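Local coordinates for protein polysialic acid O-acetyltransferase (Escherichia coli, PDB 3JQY) that catalyses the O-acetylation of capsular polymeric sialic acid with acetyl-CoA as donor, favouring long polymers, at residues K102-I107 / V120-C125. Numbering follows the deposited sequence.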
ATOM      1  N   LYS B 102       8.042 -17.016  20.092  1.00 11.59           N
ATOM      2  CA  LYS B 102       7.741 -17.264  21.474  1.00 17.05           C
ATOM      3  C   LYS B 102       6.534 -18.125  21.798  1.00 19.84           C
ATOM      4  O   LYS B 102       5.718 -17.799  22.630  1.00 19.63           O
ATOM      5  CB  LYS B 102       7.639 -15.964  22.213  1.00 20.11           C
ATOM      6  CG  LYS B 102       8.935 -15.268  22.325  1.00 29.63           C
ATOM      7  CD  LYS B 102       8.759 -13.847  22.765  1.00 27.01           C
ATOM      8  CE  LYS B 102      10.004 -13.311  23.162  1.00 42.68           C
ATOM      9  NZ  LYS B 102      10.471 -12.263  22.333  1.00 40.59           N
ATOM     10  N   GLY B 103       6.486 -19.253  21.143  1.00 15.83           N
ATOM     11  CA  GLY B 103       5.446 -20.226  21.417  1.00 15.42           C
ATOM     12  C   GLY B 103       4.185 -19.985  20.618  1.00 16.84           C
ATOM     13  O   GLY B 103       3.080 -20.110  21.143  1.00 17.82           O
ATOM     14  N   SER B 104       4.347 -19.640  19.342  1.00 12.54           N
ATOM     15  CA  SER B 104       3.202 -19.419  18.471  1.00 13.12           C
ATOM     16  C   SER B 104       2.935 -20.648  17.601  1.00 10.41           C
ATOM     17  O   SER B 104       3.824 -21.470  17.381  1.00 15.73           O
ATOM     18  CB  SER B 104       3.445 -18.199  17.579  1.00 14.82           C
ATOM     19  OG  SER B 104       3.539 -17.012  18.353  1.00 13.75           O
ATOM     20  N   LYS B 105       1.701 -20.758  17.115  1.00 10.38           N
ATOM     21  CA  LYS B 105       1.314 -21.800  16.172  1.00 12.00           C
ATOM     22  C   LYS B 105       0.801 -21.157  14.890  1.00 12.77           C
ATOM     23  O   LYS B 105      -0.034 -20.262  14.930  1.00 11.96           O
ATOM     24  CB  LYS B 105       0.217 -22.686  16.763  1.00 12.94           C
ATOM     25  CG  LYS B 105       0.609 -23.433  18.021  1.00 22.40           C
ATOM     26  CD  LYS B 105      -0.499 -24.407  18.421  1.00 25.38           C
ATOM     27  CE  LYS B 105      -0.458 -24.729  19.907  1.00 45.67           C
ATOM     28  NZ  LYS B 105       0.806 -25.409  20.306  1.00 46.97           N
ATOM     29  N   VAL B 106       1.312 -21.602  13.751  1.00 10.78           N
ATOM     30  CA  VAL B 106       0.835 -21.095  12.471  1.00 12.78           C
ATOM     31  C   VAL B 106       0.451 -22.316  11.659  1.00 12.80           C
ATOM     32  O   VAL B 106       1.265 -23.209  11.464  1.00 12.10           O
ATOM     33  CB  VAL B 106       1.905 -20.274  11.739  1.00 10.12           C
ATOM     34  CG1 VAL B 106       1.400 -19.825  10.368  1.00 13.03           C
ATOM     35  CG2 VAL B 106       2.304 -19.053  12.582  1.00 12.28           C
ATOM     36  N   ILE B 107      -0.801 -22.362  11.221  1.00 10.48           N
ATOM     37  CA  ILE B 107      -1.320 -23.503  10.479  0.56 11.16           C
ATOM     38  C   ILE B 107      -1.948 -23.027   9.183  1.00 12.87           C
ATOM     39  O   ILE B 107      -2.712 -22.069   9.177  1.00 15.94           O
ATOM     40  CB  ILE B 107      -2.403 -24.265  11.279  0.56 12.53           C
ATOM     41  CG1 ILE B 107      -1.919 -24.584  12.697  0.56 14.47           C
ATOM     42  CG2 ILE B 107      -2.832 -25.529  10.531  0.56 15.80           C
ATOM     43  CD1 ILE B 107      -0.625 -25.355  12.752  0.56 13.80           C
ATOM     44  N   VAL B 120       3.491 -13.324   7.947  1.00 11.61           N
ATOM     45  CA  VAL B 120       2.818 -13.613   9.214  1.00 12.97           C
ATOM     46  C   VAL B 120       3.665 -13.132  10.386  1.00 11.84           C
ATOM     47  O   VAL B 120       4.858 -13.439  10.456  1.00 13.26           O
ATOM     48  CB  VAL B 120       2.532 -15.115   9.394  1.00 12.83           C
ATOM     49  CG1 VAL B 120       1.946 -15.370  10.782  1.00 12.50           C
ATOM     50  CG2 VAL B 120       1.580 -15.606   8.310  1.00 11.08           C
ATOM     51  N   VAL B 121       3.043 -12.377  11.293  1.00  8.22           N
ATOM     52  CA  VAL B 121       3.712 -11.852  12.483  1.00 12.29           C
ATOM     53  C   VAL B 121       2.993 -12.387  13.722  1.00 13.90           C
ATOM     54  O   VAL B 121       1.781 -12.258  13.829  1.00 14.24           O
ATOM     55  CB  VAL B 121       3.626 -10.310  12.519  1.00 13.16           C
ATOM     56  CG1 VAL B 121       4.399  -9.754  13.710  1.00 20.01           C
ATOM     57  CG2 VAL B 121       4.125  -9.713  11.210  1.00 20.98           C
ATOM     58  N   THR B 122       3.735 -12.968  14.663  1.00 14.56           N
ATOM     59  CA  THR B 122       3.119 -13.514  15.871  1.00 12.13           C
ATOM     60  C   THR B 122       3.873 -13.119  17.136  1.00 16.24           C
ATOM     61  O   THR B 122       4.954 -12.536  17.075  1.00 14.90           O
ATOM     62  CB  THR B 122       3.103 -15.054  15.841  1.00 17.00           C
ATOM     63  OG1 THR B 122       4.449 -15.534  15.725  1.00 15.79           O
ATOM     64  CG2 THR B 122       2.288 -15.575  14.668  1.00 14.93           C
ATOM     65  N   ASP B 123       3.288 -13.455  18.282  1.00 16.28           N
ATOM     66  CA  ASP B 123       3.973 -13.362  19.569  1.00 15.69           C
ATOM     67  C   ASP B 123       3.170 -14.141  20.597  1.00 18.45           C
ATOM     68  O   ASP B 123       2.171 -13.642  21.124  1.00 16.01           O
ATOM     69  CB  ASP B 123       4.135 -11.904  20.005  1.00 19.94           C
ATOM     70  CG  ASP B 123       4.928 -11.760  21.295  1.00 25.69           C
ATOM     71  OD1 ASP B 123       5.371 -12.786  21.852  1.00 27.08           O
ATOM     72  OD2 ASP B 123       5.115 -10.612  21.749  1.00 37.15           O
ATOM     73  N   LYS B 124       3.600 -15.375  20.856  1.00 12.77           N
ATOM     74  CA  LYS B 124       2.886 -16.286  21.749  1.00 14.83           C
ATOM     75  C   LYS B 124       1.401 -16.290  21.422  1.00 18.28           C
ATOM     76  O   LYS B 124       0.550 -16.108  22.296  1.00 17.33           O
ATOM     77  CB  LYS B 124       3.112 -15.912  23.218  1.00 19.07           C
ATOM     78  CG  LYS B 124       2.600 -16.967  24.198  1.00 27.52           C
ATOM     79  CD  LYS B 124       3.101 -16.727  25.621  1.00 33.65           C
ATOM     80  CE  LYS B 124       4.291 -17.622  25.967  1.00 44.49           C
ATOM     81  NZ  LYS B 124       5.552 -17.260  25.253  1.00 37.00           N
ATOM     82  N   CYS B 125       1.091 -16.491  20.148  1.00 13.58           N
ATOM     83  CA  CYS B 125      -0.297 -16.546  19.718  1.00 14.13           C
ATOM     84  C   CYS B 125      -0.433 -17.403  18.464  1.00 18.36           C
ATOM     85  O   CYS B 125       0.533 -18.011  18.009  1.00 17.39           O
ATOM     86  CB  CYS B 125      -0.871 -15.141  19.497  1.00 14.77           C
ATOM     87  SG  CYS B 125      -0.121 -14.223  18.141  1.00 17.08           S
TER
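Ser104 and Lys124 bring the backbones of 102-107 and 120-125 closest, their CA atoms 4.5 Å apart at the turns, while toward Val106 and Val120 the chains diverge. Lys105 N donates to Cys125 O over 3.1 Å, and Lys102 and Lys124 both take up left-handed backbone angles at this corner of the left-handed beta-helix. Ser104 illustrates how a small hydroxyl can tie successive coils together. Turned beside its own backbone N and anti to the carbonyl carbon (chi1 -65°), its OG receives a nearly straight bond from Cys125 N at 3.1 Å (169°) and is hydrogen-bonded also to Thr101 O. An alanine here would lose both bonds, and is likely to leave the Cys125 amide without its acceptor. At the same corner, the Lys124 chain is bent at chi3 and chi4, which brings NZ to Lys102 O at 2.7 Å, tilted 34° from the carbonyl plane. Asp123 OD1 packs on the Lys102 methylene chain, 3.7 Å from CD, but stays 5.1 Å from NZ, too far for charge contact. Inward, Val106 CG2 touches Val120 CG1 and Thr122 CG2, each at 4.1 Å. Thr122 OG1 is hydrogen-bonded to Val99 O and Thr101 N of the preceding coil. The contact joins one coil to the next across a corner: strand 105-108 lies between parallel strands 85-88 and 126-129, and strand 119-121 pairs with 97-101 and 139-142.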